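Local coordinates for protein DMATS type aromatic prenyltransferase (Micromonospora olivasterospora, PDB 6ZRY) that probably transfers a dimethylallyl group to C6 of the indole of free tryptophan, which it binds inside an ABBA-type prenyltransferase barrel, at residues P60-I65 and T342-A347; G127-W132 and Y148-V153; V244-G249 and A295-R300. All blocks are in the same frame, centred on the assembly; numbering follows the deposited sequence. Where two conformers were deposited one is given.

Interaction 1: P60-I65 and T342-A347. With TRP (tryptophan), chain C.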
loop_
_atom_site.group_PDB
_atom_site.type_symbol
_atom_site.label_atom_id
_atom_site.label_comp_id
_atom_site.label_asym_id
_atom_site.label_seq_id
_atom_site.Cartn_x
_atom_site.Cartn_y
_atom_site.Cartn_z
ATOM N N PRO A 60 -3.846 -11.150 -5.800
ATOM C CA PRO A 60 -3.741 -10.779 -4.385
ATOM C C PRO A 60 -2.383 -10.224 -3.935
ATOM O O PRO A 60 -2.096 -10.262 -2.788
ATOM C CB PRO A 60 -4.055 -12.117 -3.680
ATOM C CG PRO A 60 -3.486 -13.159 -4.633
ATOM C CD PRO A 60 -3.755 -12.610 -6.018
ATOM N N VAL A 61 -1.612 -9.658 -4.875
ATOM C CA VAL A 61 -0.256 -9.097 -4.649
ATOM C C VAL A 61 -0.098 -7.852 -5.545
ATOM O O VAL A 61 -0.619 -7.874 -6.703
ATOM C CB VAL A 61 0.844 -10.157 -4.908
ATOM C CG1 VAL A 61 2.162 -9.531 -5.356
ATOM C CG2 VAL A 61 1.062 -11.058 -3.686
ATOM N N GLU A 62 0.567 -6.820 -5.025
ATOM C CA GLU A 62 0.975 -5.606 -5.791
ATOM C C GLU A 62 2.421 -5.302 -5.419
ATOM O O GLU A 62 2.756 -5.371 -4.230
ATOM C CB GLU A 62 0.081 -4.421 -5.466
ATOM C CG GLU A 62 0.464 -3.171 -6.222
ATOM C CD GLU A 62 -0.438 -1.982 -5.948
ATOM O OE1 GLU A 62 -1.412 -1.774 -6.699
ATOM O OE2 GLU A 62 -0.164 -1.297 -4.959
ATOM N N PHE A 63 3.260 -5.016 -6.397
ATOM C CA PHE A 63 4.672 -4.669 -6.204
ATOM C C PHE A 63 4.787 -3.159 -6.080
ATOM O O PHE A 63 3.915 -2.465 -6.564
ATOM C CB PHE A 63 5.504 -5.147 -7.388
ATOM C CG PHE A 63 5.453 -6.635 -7.626
ATOM C CD1 PHE A 63 6.075 -7.510 -6.748
ATOM C CD2 PHE A 63 4.757 -7.154 -8.707
ATOM C CE1 PHE A 63 6.038 -8.888 -6.962
ATOM C CE2 PHE A 63 4.717 -8.525 -8.922
ATOM C CZ PHE A 63 5.354 -9.392 -8.047
ATOM N N SER A 64 5.852 -2.680 -5.464
ATOM C CA SER A 64 6.231 -1.255 -5.533
ATOM C C SER A 64 7.719 -1.107 -5.381
ATOM O O SER A 64 8.372 -2.013 -4.776
ATOM C CB SER A 64 5.475 -0.421 -4.498
ATOM O OG SER A 64 5.732 -0.857 -3.176
ATOM N N ILE A 65 8.242 -0.025 -5.930
ATOM C CA ILE A 65 9.650 0.356 -5.806
ATOM C C ILE A 65 9.698 1.803 -5.298
ATOM O O ILE A 65 9.033 2.650 -5.860
ATOM C CB ILE A 65 10.414 0.079 -7.107
ATOM C CG1 ILE A 65 11.874 0.488 -6.980
ATOM C CG2 ILE A 65 9.740 0.671 -8.318
ATOM C CD1 ILE A 65 12.785 -0.267 -7.935
ATOM N N THR A 342 7.500 6.723 -4.658
ATOM C CA THR A 342 7.209 5.272 -4.778
ATOM C C THR A 342 6.302 5.023 -5.977
ATOM O O THR A 342 5.361 5.752 -6.179
ATOM C CB THR A 342 6.623 4.692 -3.489
ATOM O OG1 THR A 342 7.518 5.015 -2.424
ATOM C CG2 THR A 342 6.428 3.198 -3.566
ATOM N N VAL A 343 6.620 3.998 -6.744
ATOM C CA VAL A 343 5.867 3.609 -7.954
ATOM C C VAL A 343 5.293 2.231 -7.674
ATOM O O VAL A 343 6.046 1.364 -7.223
ATOM C CB VAL A 343 6.781 3.622 -9.202
ATOM C CG1 VAL A 343 5.985 3.371 -10.465
ATOM C CG2 VAL A 343 7.548 4.939 -9.307
ATOM N N TYR A 344 3.998 2.070 -7.885
ATOM C CA TYR A 344 3.252 0.836 -7.546
ATOM C C TYR A 344 2.990 0.146 -8.872
ATOM O O TYR A 344 2.387 0.789 -9.777
ATOM C CB TYR A 344 2.019 1.181 -6.718
ATOM C CG TYR A 344 2.339 1.862 -5.422
ATOM C CD1 TYR A 344 2.689 3.195 -5.408
ATOM C CD2 TYR A 344 2.293 1.189 -4.208
ATOM C CE1 TYR A 344 2.992 3.854 -4.233
ATOM C CE2 TYR A 344 2.616 1.836 -3.016
ATOM C CZ TYR A 344 2.936 3.179 -3.036
ATOM O OH TYR A 344 3.273 3.867 -1.909
ATOM N N LEU A 345 3.471 -1.087 -9.006
ATOM C CA LEU A 345 3.444 -1.852 -10.271
ATOM C C LEU A 345 2.563 -3.102 -10.129
ATOM O O LEU A 345 2.778 -3.912 -9.198
ATOM C CB LEU A 345 4.885 -2.206 -10.639
ATOM C CG LEU A 345 5.801 -1.020 -10.909
ATOM C CD1 LEU A 345 7.244 -1.490 -11.115
ATOM C CD2 LEU A 345 5.332 -0.239 -12.120
ATOM N N SER A 346 1.578 -3.225 -11.010
ATOM C CA SER A 346 0.593 -4.315 -11.007
ATOM C C SER A 346 1.181 -5.596 -11.614
ATOM O O SER A 346 1.840 -5.537 -12.633
ATOM C CB SER A 346 -0.647 -3.910 -11.748
ATOM O OG SER A 346 -1.205 -2.723 -11.202
ATOM N N ALA A 347 0.868 -6.734 -11.026
ATOM C CA ALA A 347 1.235 -8.057 -11.556
ATOM C C ALA A 347 0.535 -8.323 -12.894
ATOM O O ALA A 347 1.126 -8.985 -13.733
ATOM C CB ALA A 347 0.888 -9.108 -10.533
HETATM N N TRP C . -6.038 -1.721 -5.137
HETATM C CA TRP C . -6.590 -0.974 -3.954
HETATM C C TRP C . -6.852 0.482 -4.347
HETATM O O TRP C . -7.526 1.206 -3.591
HETATM C CB TRP C . -5.651 -1.076 -2.737
HETATM C CG TRP C . -4.297 -0.469 -2.932
HETATM C CD1 TRP C . -3.206 -1.050 -3.521
HETATM C CD2 TRP C . -3.875 0.845 -2.520
HETATM N NE1 TRP C . -2.144 -0.183 -3.508
HETATM C CE2 TRP C . -2.517 0.981 -2.892
HETATM C CE3 TRP C . -4.504 1.912 -1.861
HETATM C CZ2 TRP C . -1.789 2.147 -2.648
HETATM C CZ3 TRP C . -3.781 3.062 -1.619
HETATM C CH2 TRP C . -2.443 3.172 -2.001
HETATM O OXT TRP C . -6.406 0.944 -5.420
HETATM O O HOH W 1 -1.090 -6.235 -8.805
HETATM O O HOH W 2 -2.013 -3.497 -8.722
#
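Glu62 and Tyr344 meet on the face of the sheet that looks at the bound tryptophan, OE2 of Glu62 lying 3.6 Å from CD2 of the Tyr344 ring. The same oxygen accepts the indole N-H of the ligand, whose NE1 is 2.7 Å from OE2 of Glu62 with an angle of 151° at the hydrogen. Glu62 reaches that far because its chain is extended, CG standing anti to the backbone N (chi1 180°). OE1 takes a hydrogen from a water that also donates to OG of Ser346, so the carboxylate is gripped on both oxygens. Beside it, CB of Ser64 packs 3.6 Å from CD2 of Tyr344, while Ser64 OG turns to Arg76 and Tyr344 OH to Ser331. Strands 61-68 and 341-346 are the first and last long strands of the chain, and their antiparallel pairing closes the barrel of the ABBA fold. Two hydrogen-bonded pairs hold this seam: Phe63 N to Leu345 O at 3.0 Å is returned by Leu345 N to Phe63 O, and Ile65 and Val343 exchange a second set. Phe63, Ile65, Val343 and Leu345 point to the other face, where CG2 of Ile65 lies 4.3 Å from CD1 of Leu345 and helix 6-21 covers Phe63. Farther along, a water bridges Val61 O and Ala347 N.

Interaction 2: G127-W132 and Y148-V153; sequences GDFAMW and YLNPEV
The ring of Phe129 lies against the side chain of Asn150, with ring and amide planes only 7° apart. CB of Asn150 sits over one face of the ring, 3.7 Å from its centroid, in a CH-pi contact, and Tyr148 O approaches the ring edge in its plane. Phe129 in turn brings CD2 against one face of the Trp132 indole. Trp132 belongs to the tryptophan pocket, so packing leads from Asn150, where the turn begins, through the Phe129 ring to a side chain that touches the ligand.

Asn150 is held from several sides. With CG anti to the backbone N (chi1 -178°), its amide swings back to the other segment, and ND2 donates to Phe129 O at 2.9 Å, the acceptor lying close to the amide plane. OD1 accepts from Glu152 N, an Asx turn set inside the type I turn from Asn150 to Val153, while the backbone N of Asn150 bonds to Ala130 O. A water also donates to Ala130 O.

These residues form the open end of the hairpin of strands 131-138 and 141-149, adjacent members of the antiparallel barrel. Trp132 and Tyr148 make its hydrogen-bonded pair here, Trp132 N reaching Tyr148 O at 2.7 Å, nearly straight at 168°, and Tyr148 N returning a bond to Trp132 O. Their CB atoms are 3.9 Å apart, but the two rings diverge; Tyr148 OH finds Tyr213, and its ring meets Phe197 edge to face. On the other face of the hairpin Met131 and Leu149 run side by side, CE of Met131 touching CD2 of Leu149 at 3.7 Å, and helix 88-106 packs on Met131. Farther along, CG2 of Val153 rests 3.8 Å from CB of Ala130.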
loop_
_atom_site.group_PDB
_atom_site.type_symbol
_atom_site.label_atom_id
_atom_site.label_comp_id
_atom_site.label_asym_id
_atom_site.label_seq_id
_atom_site.Cartn_x
_atom_site.Cartn_y
_atom_site.Cartn_z
ATOM N N GLY A 127 -16.320 -5.463 4.798
ATOM C CA GLY A 127 -15.458 -4.949 3.718
ATOM C C GLY A 127 -14.677 -6.074 3.080
ATOM O O GLY A 127 -14.956 -7.262 3.409
ATOM N N ASP A 128 -13.737 -5.776 2.191
ATOM C CA ASP A 128 -13.146 -6.881 1.386
ATOM C C ASP A 128 -11.847 -7.384 2.015
ATOM O O ASP A 128 -11.212 -8.233 1.382
ATOM C CB ASP A 128 -13.031 -6.537 -0.102
ATOM C CG ASP A 128 -12.139 -5.375 -0.423
ATOM O OD1 ASP A 128 -11.691 -4.697 0.533
ATOM O OD2 ASP A 128 -11.877 -5.163 -1.643
ATOM N N PHE A 129 -11.499 -6.946 3.222
ATOM C CA PHE A 129 -10.347 -7.507 3.983
ATOM C C PHE A 129 -10.435 -7.124 5.465
ATOM O O PHE A 129 -11.180 -6.218 5.815
ATOM C CB PHE A 129 -9.034 -7.022 3.364
ATOM C CG PHE A 129 -8.616 -5.632 3.775
ATOM C CD1 PHE A 129 -9.313 -4.519 3.321
ATOM C CD2 PHE A 129 -7.514 -5.437 4.592
ATOM C CE1 PHE A 129 -8.933 -3.246 3.697
ATOM C CE2 PHE A 129 -7.132 -4.155 4.974
ATOM C CZ PHE A 129 -7.828 -3.065 4.513
ATOM N N ALA A 130 -9.706 -7.859 6.294
ATOM C CA ALA A 130 -9.455 -7.581 7.711
ATOM C C ALA A 130 -7.962 -7.305 7.905
ATOM O O ALA A 130 -7.633 -6.353 8.643
ATOM C CB ALA A 130 -9.936 -8.748 8.557
ATOM N N MET A 131 -7.078 -8.043 7.211
ATOM C CA MET A 131 -5.607 -7.915 7.408
ATOM C C MET A 131 -4.873 -8.196 6.091
ATOM O O MET A 131 -5.065 -9.290 5.514
ATOM C CB MET A 131 -5.120 -8.902 8.471
ATOM C CG MET A 131 -3.606 -8.895 8.692
ATOM S SD MET A 131 -3.085 -10.192 9.847
ATOM C CE MET A 131 -3.690 -9.514 11.390
ATOM N N TRP A 132 -4.052 -7.256 5.654
ATOM C CA TRP A 132 -3.095 -7.451 4.559
ATOM C C TRP A 132 -1.686 -7.407 5.137
ATOM O O TRP A 132 -1.505 -6.980 6.271
ATOM C CB TRP A 132 -3.278 -6.408 3.452
ATOM C CG TRP A 132 -4.494 -6.595 2.591
ATOM C CD1 TRP A 132 -5.389 -7.621 2.605
ATOM C CD2 TRP A 132 -4.977 -5.665 1.621
ATOM N NE1 TRP A 132 -6.365 -7.411 1.666
ATOM C CE2 TRP A 132 -6.160 -6.206 1.074
ATOM C CE3 TRP A 132 -4.531 -4.424 1.164
ATOM C CZ2 TRP A 132 -6.885 -5.563 0.077
ATOM C CZ3 TRP A 132 -5.253 -3.776 0.187
ATOM C CH2 TRP A 132 -6.425 -4.336 -0.346
ATOM N N TYR A 148 -1.322 -4.482 7.726
ATOM C CA TYR A 148 -2.322 -3.518 7.268
ATOM C C TYR A 148 -3.683 -4.001 7.752
ATOM O O TYR A 148 -4.200 -4.982 7.174
ATOM C CB TYR A 148 -2.246 -3.397 5.745
ATOM C CG TYR A 148 -1.146 -2.496 5.294
ATOM C CD1 TYR A 148 0.195 -2.821 5.491
ATOM C CD2 TYR A 148 -1.434 -1.265 4.738
ATOM C CE1 TYR A 148 1.215 -1.945 5.110
ATOM C CE2 TYR A 148 -0.440 -0.390 4.365
ATOM C CZ TYR A 148 0.887 -0.720 4.554
ATOM O OH TYR A 148 1.836 0.193 4.167
ATOM N N LEU A 149 -4.238 -3.359 8.780
ATOM C CA LEU A 149 -5.546 -3.745 9.351
ATOM C C LEU A 149 -6.608 -2.840 8.764
ATOM O O LEU A 149 -6.296 -1.642 8.513
ATOM C CB LEU A 149 -5.505 -3.637 10.870
ATOM C CG LEU A 149 -4.444 -4.486 11.575
ATOM C CD1 LEU A 149 -4.488 -4.251 13.074
ATOM C CD2 LEU A 149 -4.632 -5.962 11.293
ATOM N N ASN A 150 -7.804 -3.372 8.566
ATOM C CA ASN A 150 -8.975 -2.621 8.032
ATOM C C ASN A 150 -9.669 -1.938 9.205
ATOM O O ASN A 150 -10.252 -2.621 10.035
ATOM C CB ASN A 150 -9.956 -3.527 7.279
ATOM C CG ASN A 150 -11.119 -2.760 6.681
ATOM O OD1 ASN A 150 -11.150 -1.526 6.722
ATOM N ND2 ASN A 150 -12.064 -3.480 6.090
ATOM N N PRO A 151 -9.618 -0.586 9.322
ATOM C CA PRO A 151 -10.312 0.131 10.389
ATOM C C PRO A 151 -11.826 -0.055 10.308
ATOM O O PRO A 151 -12.503 0.168 11.301
ATOM C CB PRO A 151 -9.962 1.599 10.123
ATOM C CG PRO A 151 -8.682 1.522 9.338
ATOM C CD PRO A 151 -8.914 0.342 8.430
ATOM N N GLU A 152 -12.325 -0.416 9.143
ATOM C CA GLU A 152 -13.787 -0.534 8.888
ATOM C C GLU A 152 -14.261 -1.989 9.050
ATOM O O GLU A 152 -15.384 -2.305 8.597
ATOM C CB GLU A 152 -14.100 0.007 7.499
ATOM C CG GLU A 152 -13.804 1.493 7.363
ATOM C CD GLU A 152 -14.063 2.046 5.956
ATOM O OE1 GLU A 152 -14.206 3.246 5.828
ATOM O OE2 GLU A 152 -14.137 1.253 5.014
ATOM N N VAL A 153 -13.461 -2.844 9.665
ATOM C CA VAL A 153 -13.745 -4.305 9.740
ATOM C C VAL A 153 -15.007 -4.562 10.586
ATOM O O VAL A 153 -15.655 -5.576 10.351
ATOM C CB VAL A 153 -12.543 -5.078 10.282
ATOM C CG1 VAL A 153 -12.349 -4.842 11.772
ATOM C CG2 VAL A 153 -12.646 -6.566 9.962
HETATM O O HOH W 3 -9.127 -5.709 10.698
#

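Interaction 3: V244-G249 and A295-R300; sequences VVAGGG and AALLVR
Val245 and Leu297 meet tip to tip across two helices: CG1 of Val245 stands anti to its own backbone N (chi1 173°), and CG of Leu297 anti to its carbonyl carbon (chi1 -73°). CG1 of Val245 thereby comes within 3.6 Å of CD2 of Leu297. The other branch of the leucine, CD1, turns to Ala246 and lies 4.1 Å from its CB, so the fork of Leu297 straddles two successive residues of helix 236-247. Phe242 of that helix also touches Leu297. At the margin, CB of Ala296 makes a more distant contact, 4.4 Å from CG1 of Val245.

The second methyl of Val245 serves a different partner. CG2 lies 3.6 Å from NH2 of Arg300, whose chain runs extended from the backbone and then bends near its end, bringing the guanidinium obliquely across the valine. This arginine also touches Glu241 and a crystal neighbour, and the lattice may influence its position.

Helix 236-247 stops directly after the contact. Gly248 has positive phi, and weak bonds from Gly248 N to Val245 O and from Gly249 N to Val244 O complete a Schellman motif. The contact thus joins the C-terminal ends of two helices on the outside of the barrel, about 13 Å from the bound tryptophan at the Ala246 side chain. Shortened to alanine, Leu297 would lose both CD1 and CD2, which would probably open a gap beside CG1 of Val245 and take from CB of Ala246 the methyl it meets across this contact.

No hydrogen bond joins the two segments, and they bury just 188 Å² between them. Methyl packing therefore carries this junction, whereas a directional link between the helices comes from outside it, from Arg293 to the carbonyl oxygen of Ala246.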
loop_
_atom_site.group_PDB
_atom_site.type_symbol
_atom_site.label_atom_id
_atom_site.label_comp_id
_atom_site.label_asym_id
_atom_site.label_seq_id
_atom_site.Cartn_x
_atom_site.Cartn_y
_atom_site.Cartn_z
ATOM N N VAL A 244 -0.632 17.813 -9.555
ATOM C CA VAL A 244 -0.804 18.399 -10.917
ATOM C C VAL A 244 -0.051 17.566 -11.948
ATOM O O VAL A 244 -0.636 17.283 -12.989
ATOM C CB VAL A 244 -0.344 19.863 -10.963
ATOM C CG1 VAL A 244 -0.164 20.365 -12.395
ATOM C CG2 VAL A 244 -1.291 20.739 -10.187
ATOM N N VAL A 245 1.215 17.227 -11.694
ATOM C CA VAL A 245 2.033 16.436 -12.645
ATOM C C VAL A 245 1.426 15.036 -12.741
ATOM O O VAL A 245 1.141 14.597 -13.871
ATOM C CB VAL A 245 3.520 16.417 -12.253
ATOM C CG1 VAL A 245 4.327 15.486 -13.120
ATOM C CG2 VAL A 245 4.118 17.818 -12.283
ATOM N N ALA A 246 1.190 14.350 -11.612
ATOM C CA ALA A 246 0.708 12.942 -11.619
ATOM C C ALA A 246 -0.694 12.858 -12.261
ATOM O O ALA A 246 -0.942 11.912 -13.048
ATOM C CB ALA A 246 0.720 12.368 -10.211
ATOM N N GLY A 247 -1.573 13.814 -11.958
ATOM C CA GLY A 247 -2.971 13.854 -12.441
ATOM C C GLY A 247 -3.135 14.500 -13.815
ATOM O O GLY A 247 -4.252 14.475 -14.336
ATOM N N GLY A 248 -2.093 15.058 -14.397
ATOM C CA GLY A 248 -2.173 15.674 -15.744
ATOM C C GLY A 248 -2.932 17.008 -15.772
ATOM O O GLY A 248 -3.325 17.424 -16.862
ATOM N N GLY A 249 -3.111 17.670 -14.631
ATOM C CA GLY A 249 -3.815 18.968 -14.534
ATOM C C GLY A 249 -5.136 18.877 -13.784
ATOM O O GLY A 249 -5.629 19.912 -13.401
ATOM N N ALA A 295 8.329 9.472 -14.587
ATOM C CA ALA A 295 9.701 9.865 -14.974
ATOM C C ALA A 295 9.921 11.367 -14.755
ATOM O O ALA A 295 10.999 11.746 -14.214
ATOM C CB ALA A 295 9.962 9.456 -16.396
ATOM N N ALA A 296 8.967 12.207 -15.114
ATOM C CA ALA A 296 9.076 13.677 -14.893
ATOM C C ALA A 296 9.225 13.961 -13.397
ATOM O O ALA A 296 10.031 14.856 -12.998
ATOM C CB ALA A 296 7.887 14.387 -15.494
ATOM N N LEU A 297 8.469 13.252 -12.562
ATOM C CA LEU A 297 8.518 13.473 -11.110
ATOM C C LEU A 297 9.869 13.010 -10.593
ATOM O O LEU A 297 10.472 13.753 -9.830
ATOM C CB LEU A 297 7.356 12.750 -10.439
ATOM C CG LEU A 297 5.999 13.404 -10.678
ATOM C CD1 LEU A 297 4.864 12.503 -10.267
ATOM C CD2 LEU A 297 5.900 14.728 -9.958
ATOM N N LEU A 298 10.321 11.824 -11.003
ATOM C CA LEU A 298 11.644 11.306 -10.558
ATOM C C LEU A 298 12.761 12.287 -10.969
ATOM O O LEU A 298 13.665 12.560 -10.129
ATOM C CB LEU A 298 11.881 9.917 -11.134
ATOM C CG LEU A 298 11.040 8.785 -10.538
ATOM C CD1 LEU A 298 11.432 7.471 -11.173
ATOM C CD2 LEU A 298 11.190 8.700 -9.045
ATOM N N VAL A 299 12.717 12.802 -12.198
ATOM C CA VAL A 299 13.755 13.751 -12.699
ATOM C C VAL A 299 13.743 15.013 -11.833
ATOM O O VAL A 299 14.839 15.465 -11.447
ATOM C CB VAL A 299 13.567 14.063 -14.185
ATOM C CG1 VAL A 299 14.315 15.325 -14.611
ATOM C CG2 VAL A 299 13.981 12.881 -15.034
ATOM N N ARG A 300 12.568 15.565 -11.558
ATOM C CA ARG A 300 12.420 16.793 -10.714
ATOM C C ARG A 300 13.072 16.550 -9.335
ATOM O O ARG A 300 13.696 17.470 -8.808
ATOM C CB ARG A 300 10.949 17.213 -10.625
ATOM C CG ARG A 300 10.700 18.502 -9.839
ATOM C CD ARG A 300 9.224 18.932 -9.832
ATOM N NE ARG A 300 8.697 19.125 -11.192
ATOM C CZ ARG A 300 7.503 19.671 -11.514
ATOM N NH1 ARG A 300 6.683 20.121 -10.569
ATOM N NH2 ARG A 300 7.152 19.772 -12.796
#

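From the N terminus, the chain enters the barrel at 60-65, but this segment finds its partner in interaction 1 only at 342-347, after 276 intervening residues. Both other contacts lie inside that loop. Interaction 2 closes first, a short hairpin between 127-132 and 148-153 on the same sheet. Interaction 3 follows in series, joining the ends of helices 236-247 and 287-300 around a loop of 45 residues. Neither inner contact crosses the other; their centres are 31 Å apart, on opposite sides of the chain's centre. Interaction 1 thus joins first strand to last, interaction 2 links neighbouring barrel strands, and interaction 3 ties together two surrounding helices.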